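Local coordinates for protein ATP-dependent RNA helicase HrpB (Escherichia coli, PDB 6EUD) that hydrolyses ATP to ADP and phosphate as a DExH-box RNA helicase able to bind single-stranded RNA, at residues 512-517 / 594-599; 530-535 / 554-559. All coordinates share one frame; numbering follows the deposited sequence.

Both contacts reach the same curled sheet, contact 2 from within and contact 1 from outside. Contact 2 (530-535 / 554-559) lies within that sheet: five of its eight touching residues are buried, and 412 Å² is covered as strand meets strand and an aromatic ring meets an isoleucine. Contact 1 (512-517 / 594-599) is smaller, at 289 Å², and only partly buried; it brings the end of one strand against the separate three-stranded sheet of the connector region, through one backbone hydrogen bond and a leucine on a glutamine. The centres of contacts 1 and 2 are about 12 Å apart. Y513 spans the interval, its OH probably hydrogen-bonded to H532 O, while W534 of contact 2 also packs on L596 of contact 1.

Contact 1. Residues 512-517 / 594-599; sequences RYQLAN and GQLTVK
Q514 and L596 run past one another in opposite directions, flank to flank, so the leucine meets the aliphatic shaft of the glutamine as well as its amide oxygen. Q514 contributes a straight rod: CG is anti to the backbone N (chi1 -177°) and the chain stays extended beyond it. Along this rod L596 CD2 lies 3.7 Å from Q514 CB and 3.5 Å from Q514 OE1. The polar end of Q514 has its own partners: OE1 accepts from R507 NE, and NE2 donates to G518 O, which keeps the amide fixed while the leucine rests against it. Both methyls of L596 flank Q514 O, CD2 at 3.3 Å; L596 CD1 also lies 3.7 Å from A516 N.

Beyond the leucine the backbones join. Q595 N donates to A516 O over 2.6 Å, at an N-H...O angle of 163°. The same oxygen receives a CA-H...O contact from G594 CA at 3.4 Å, an approach permitted by the missing side chain: a CB on G594 would collide with A516 O, and the positive phi is a second reason for glycine at this turn. Q595 CG comes to 3.4 Å from A516 O and runs on past the backbone of N517.

This joins the end of strand 512-515 to the turn preceding strand 596-602 of the connector region. With one conventional hydrogen bond and no charged pair between the two segments, the connection relies on a carbonyl oxygen that takes one N-H and one CA-H and is lapped by the Q595 side chain, and on hydrocarbon packing against a glutamine tethered at both amide atoms.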
loop_
_atom_site.group_PDB
_atom_site.type_symbol
_atom_site.label_atom_id
_atom_site.label_comp_id
_atom_site.label_asym_id
_atom_site.label_seq_id
_atom_site.Cartn_x
_atom_site.Cartn_y
_atom_site.Cartn_z
ATOM N N ARG A 512 1.565 21.202 -19.052
ATOM C CA ARG A 512 2.363 20.038 -18.675
ATOM C C ARG A 512 3.347 20.382 -17.573
ATOM O O ARG A 512 4.226 21.243 -17.738
ATOM C CB ARG A 512 3.131 19.444 -19.865
ATOM C CG ARG A 512 3.013 17.919 -19.943
ATOM C CD ARG A 512 4.055 17.287 -20.851
ATOM N NE ARG A 512 4.160 17.978 -22.130
ATOM C CZ ARG A 512 5.226 17.934 -22.919
ATOM N NH1 ARG A 512 6.288 17.222 -22.567
ATOM N NH2 ARG A 512 5.225 18.599 -24.064
ATOM N N TYR A 513 3.200 19.677 -16.455
ATOM C CA TYR A 513 4.028 19.905 -15.286
ATOM C C TYR A 513 4.726 18.629 -14.836
ATOM O O TYR A 513 4.221 17.522 -15.028
ATOM C CB TYR A 513 3.174 20.472 -14.140
ATOM C CG TYR A 513 2.700 21.891 -14.389
ATOM C CD1 TYR A 513 3.505 22.971 -14.044
ATOM C CD2 TYR A 513 1.449 22.151 -14.966
ATOM C CE1 TYR A 513 3.099 24.268 -14.266
ATOM C CE2 TYR A 513 1.033 23.456 -15.192
ATOM C CZ TYR A 513 1.866 24.508 -14.840
ATOM O OH TYR A 513 1.486 25.809 -15.048
ATOM N N GLN A 514 5.892 18.784 -14.226
ATOM C CA GLN A 514 6.488 17.680 -13.483
ATOM C C GLN A 514 6.526 18.022 -11.993
ATOM O O GLN A 514 6.889 19.154 -11.606
ATOM C CB GLN A 514 7.892 17.365 -13.997
ATOM C CG GLN A 514 8.530 16.181 -13.298
ATOM C CD GLN A 514 9.895 15.818 -13.853
ATOM O OE1 GLN A 514 10.741 16.688 -14.108
ATOM N NE2 GLN A 514 10.115 14.520 -14.057
ATOM N N LEU A 515 6.144 17.064 -11.152
ATOM C CA LEU A 515 6.190 17.297 -9.704
ATOM C C LEU A 515 7.586 16.994 -9.154
ATOM O O LEU A 515 8.375 16.292 -9.797
ATOM C CB LEU A 515 5.138 16.459 -8.977
ATOM C CG LEU A 515 3.675 16.633 -9.403
ATOM C CD1 LEU A 515 2.774 15.868 -8.469
ATOM C CD2 LEU A 515 3.264 18.093 -9.448
ATOM N N ALA A 516 7.889 17.521 -7.970
ATOM C CA ALA A 516 9.189 17.301 -7.338
ATOM C C ALA A 516 9.492 15.810 -7.125
ATOM O O ALA A 516 10.653 15.412 -7.041
ATOM C CB ALA A 516 9.276 18.052 -6.002
ATOM N N ASN A 517 8.454 14.987 -7.041
ATOM C CA ASN A 517 8.663 13.569 -6.798
ATOM C C ASN A 517 8.870 12.848 -8.134
ATOM O O ASN A 517 8.980 11.623 -8.194
ATOM C CB ASN A 517 7.490 12.981 -6.011
ATOM C CG ASN A 517 6.206 12.973 -6.802
ATOM O OD1 ASN A 517 6.145 13.494 -7.917
ATOM N ND2 ASN A 517 5.156 12.395 -6.221
ATOM N N GLY A 594 13.700 18.245 -5.301
ATOM C CA GLY A 594 13.339 16.870 -5.599
ATOM C C GLY A 594 13.930 16.461 -6.935
ATOM O O GLY A 594 15.130 16.596 -7.140
ATOM N N GLN A 595 13.082 16.000 -7.851
ATOM C CA GLN A 595 13.511 15.575 -9.182
ATOM C C GLN A 595 13.512 16.712 -10.201
ATOM O O GLN A 595 13.788 16.490 -11.377
ATOM C CB GLN A 595 12.603 14.450 -9.684
ATOM C CG GLN A 595 12.574 13.250 -8.769
ATOM C CD GLN A 595 13.958 12.698 -8.542
ATOM O OE1 GLN A 595 14.608 12.257 -9.484
ATOM N NE2 GLN A 595 14.436 12.752 -7.297
ATOM N N LEU A 596 13.194 17.923 -9.742
ATOM C CA LEU A 596 13.046 19.100 -10.612
ATOM C C LEU A 596 14.323 19.901 -10.665
ATOM O O LEU A 596 14.750 20.454 -9.656
ATOM C CB LEU A 596 11.908 20.014 -10.129
ATOM C CG LEU A 596 10.494 19.451 -10.191
ATOM C CD1 LEU A 596 9.489 20.450 -9.622
ATOM C CD2 LEU A 596 10.172 19.092 -11.636
ATOM N N THR A 597 14.938 19.971 -11.837
ATOM C CA THR A 597 16.149 20.760 -11.966
ATOM C C THR A 597 15.776 22.238 -11.958
ATOM O O THR A 597 14.952 22.690 -12.756
ATOM C CB THR A 597 16.924 20.398 -13.234
ATOM O OG1 THR A 597 17.325 19.024 -13.162
ATOM C CG2 THR A 597 18.160 21.271 -13.361
ATOM N N VAL A 598 16.352 22.987 -11.027
ATOM C CA VAL A 598 16.001 24.397 -10.896
ATOM C C VAL A 598 17.046 25.248 -11.600
ATOM O O VAL A 598 16.729 26.262 -12.235
ATOM C CB VAL A 598 15.883 24.812 -9.419
ATOM C CG1 VAL A 598 15.706 26.321 -9.287
ATOM C CG2 VAL A 598 14.724 24.092 -8.780
ATOM N N LYS A 599 18.295 24.810 -11.497
ATOM C CA LYS A 599 19.387 25.506 -12.141
ATOM C C LYS A 599 20.537 24.543 -12.408
ATOM O O LYS A 599 20.789 23.627 -11.623
ATOM C CB LYS A 599 19.852 26.682 -11.280
ATOM C CG LYS A 599 20.689 27.683 -12.045
ATOM C CD LYS A 599 21.118 28.861 -11.183
ATOM C CE LYS A 599 22.153 28.451 -10.150
ATOM N NZ LYS A 599 22.728 29.646 -9.465
#

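Contact 2. Residues 530-535 / 554-559; sequences SRHEWL and ALLVDI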
loop_
_atom_site.group_PDB
_atom_site.type_symbol
_atom_site.label_atom_id
_atom_site.label_comp_id
_atom_site.label_asym_id
_atom_site.label_seq_id
_atom_site.Cartn_x
_atom_site.Cartn_y
_atom_site.Cartn_z
ATOM N N SER A 530 -2.091 27.554 -15.521
ATOM C CA SER A 530 -1.140 27.037 -16.512
ATOM C C SER A 530 -0.482 28.169 -17.315
ATOM O O SER A 530 0.272 27.921 -18.257
ATOM C CB SER A 530 -1.820 26.029 -17.446
ATOM O OG SER A 530 -2.933 26.595 -18.105
ATOM N N ARG A 531 -0.762 29.409 -16.918
ATOM C CA ARG A 531 -0.015 30.560 -17.403
ATOM C C ARG A 531 1.272 30.743 -16.590
ATOM O O ARG A 531 2.100 31.596 -16.913
ATOM C CB ARG A 531 -0.864 31.842 -17.332
ATOM C CG ARG A 531 -2.240 31.773 -18.008
ATOM C CD ARG A 531 -2.166 31.882 -19.525
ATOM N NE ARG A 531 -1.700 30.641 -20.142
ATOM C CZ ARG A 531 -2.475 29.584 -20.374
ATOM N NH1 ARG A 531 -3.758 29.608 -20.028
ATOM N NH2 ARG A 531 -1.965 28.499 -20.945
ATOM N N HIS A 532 1.443 29.945 -15.536
ATOM C CA HIS A 532 2.589 30.112 -14.651
ATOM C C HIS A 532 3.494 28.897 -14.627
ATOM O O HIS A 532 3.048 27.766 -14.828
ATOM C CB HIS A 532 2.118 30.433 -13.235
ATOM C CG HIS A 532 1.293 31.674 -13.152
ATOM N ND1 HIS A 532 1.849 32.932 -13.067
ATOM C CD2 HIS A 532 -0.049 31.853 -13.168
ATOM C CE1 HIS A 532 0.883 33.832 -13.020
ATOM N NE2 HIS A 532 -0.277 33.204 -13.080
ATOM N N GLU A 533 4.771 29.137 -14.350
ATOM C CA GLU A 533 5.770 28.078 -14.396
ATOM C C GLU A 533 5.890 27.257 -13.115
ATOM O O GLU A 533 6.176 26.049 -13.160
ATOM C CB GLU A 533 7.132 28.668 -14.726
ATOM C CG GLU A 533 8.213 27.627 -14.849
ATOM C CD GLU A 533 9.532 28.241 -15.202
ATOM O OE1 GLU A 533 9.545 29.477 -15.405
ATOM O OE2 GLU A 533 10.542 27.504 -15.274
ATOM N N TRP A 534 5.698 27.894 -11.969
ATOM C CA TRP A 534 5.846 27.164 -10.711
ATOM C C TRP A 534 4.578 27.150 -9.869
ATOM O O TRP A 534 4.010 28.201 -9.575
ATOM C CB TRP A 534 6.991 27.748 -9.903
ATOM C CG TRP A 534 8.303 27.404 -10.458
ATOM C CD1 TRP A 534 8.998 28.103 -11.393
ATOM C CD2 TRP A 534 9.107 26.267 -10.116
ATOM N NE1 TRP A 534 10.189 27.471 -11.661
ATOM C CE2 TRP A 534 10.280 26.342 -10.888
ATOM C CE3 TRP A 534 8.949 25.198 -9.231
ATOM C CZ2 TRP A 534 11.295 25.392 -10.803
ATOM C CZ3 TRP A 534 9.962 24.248 -9.147
ATOM C CH2 TRP A 534 11.117 24.354 -9.931
ATOM N N LEU A 535 4.145 25.951 -9.489
ATOM C CA LEU A 535 2.956 25.780 -8.661
ATOM C C LEU A 535 3.230 24.866 -7.480
ATOM O O LEU A 535 4.249 24.191 -7.433
ATOM C CB LEU A 535 1.801 25.199 -9.471
ATOM C CG LEU A 535 1.428 25.870 -10.792
ATOM C CD1 LEU A 535 0.410 25.005 -11.542
ATOM C CD2 LEU A 535 0.901 27.295 -10.544
ATOM N N ALA A 554 -4.445 23.966 -6.970
ATOM C CA ALA A 554 -3.038 24.361 -6.946
ATOM C C ALA A 554 -2.889 25.831 -6.631
ATOM O O ALA A 554 -3.833 26.625 -6.779
ATOM C CB ALA A 554 -2.357 24.042 -8.268
ATOM N N LEU A 555 -1.684 26.180 -6.206
ATOM C CA LEU A 555 -1.352 27.553 -5.867
ATOM C C LEU A 555 -0.150 27.968 -6.697
ATOM O O LEU A 555 0.773 27.161 -6.908
ATOM C CB LEU A 555 -1.051 27.691 -4.367
ATOM C CG LEU A 555 -1.008 29.141 -3.874
ATOM C CD1 LEU A 555 -2.425 29.680 -3.684
ATOM C CD2 LEU A 555 -0.173 29.280 -2.606
ATOM N N LEU A 556 -0.171 29.203 -7.189
ATOM C CA LEU A 556 0.956 29.724 -7.943
ATOM C C LEU A 556 1.965 30.298 -6.974
ATOM O O LEU A 556 1.608 30.953 -5.998
ATOM C CB LEU A 556 0.517 30.774 -8.970
ATOM C CG LEU A 556 0.179 32.200 -8.547
ATOM C CD1 LEU A 556 1.398 33.106 -8.601
ATOM C CD2 LEU A 556 -0.932 32.757 -9.444
ATOM N N VAL A 557 3.232 30.019 -7.239
ATOM C CA VAL A 557 4.317 30.470 -6.391
ATOM C C VAL A 557 5.407 31.110 -7.236
ATOM O O VAL A 557 5.714 30.649 -8.336
ATOM C CB VAL A 557 4.918 29.313 -5.574
ATOM C CG1 VAL A 557 3.882 28.751 -4.619
ATOM C CG2 VAL A 557 5.424 28.224 -6.486
ATOM N N ASP A 558 5.968 32.198 -6.735
ATOM C CA ASP A 558 7.202 32.711 -7.293
ATOM C C ASP A 558 8.319 31.864 -6.690
ATOM O O ASP A 558 8.544 31.884 -5.477
ATOM C CB ASP A 558 7.366 34.200 -6.985
ATOM C CG ASP A 558 8.591 34.799 -7.641
ATOM O OD1 ASP A 558 8.439 35.514 -8.658
ATOM O OD2 ASP A 558 9.707 34.559 -7.136
ATOM N N ILE A 559 8.995 31.091 -7.531
ATOM C CA ILE A 559 9.901 30.073 -7.029
ATOM C C ILE A 559 11.081 30.695 -6.312
ATOM O O ILE A 559 11.627 30.100 -5.383
ATOM C CB ILE A 559 10.408 29.138 -8.169
ATOM C CG1 ILE A 559 11.147 27.925 -7.595
ATOM C CG2 ILE A 559 11.265 29.906 -9.184
ATOM C CD1 ILE A 559 10.334 27.112 -6.630
HETATM O O HOH W 1 5.898 30.412 -11.211
#
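An antiparallel strand pairing centred on L535 and L556, a non-hydrogen-bonded pair with CA atoms 4.5 Å apart, ties strand 534-542 to strand 554-556. L535 CD2 reaches across to L556 CB at 3.8 Å. One step along, V557 N donates to W534 O over 3.1 Å with an N-H...O angle of 173°. The return bond of that pair is replaced by a water, which accepts from W534 N at 2.6 Å and donates to V557 O at 2.9 Å, a sign that the strands begin to part. The curled sheet to which both strands belong is consistent with the OB fold of DEAH/RHA helicases, and here its last strand gives way to helix 559-565, N-capped by D558. I559, the first residue of that helix, lies over one face of the W534 indole. Its CB stands 3.5 Å from the centroid of the five-membered ring, 9° off the normal, a CH-pi contact. With CG1 anti to the backbone N (chi1 -170°), the I559 chain runs over the middle of the ring system, and CD1 ends 3.5 Å from W534 CE3. Substituting an alanine for W534 would probably strip I559 of this flat partner and open a gap between strand and helix start. On the more exposed side, L556 CD2 sits off-centre over one face of the H532 imidazole, 4.0 Å from its centroid.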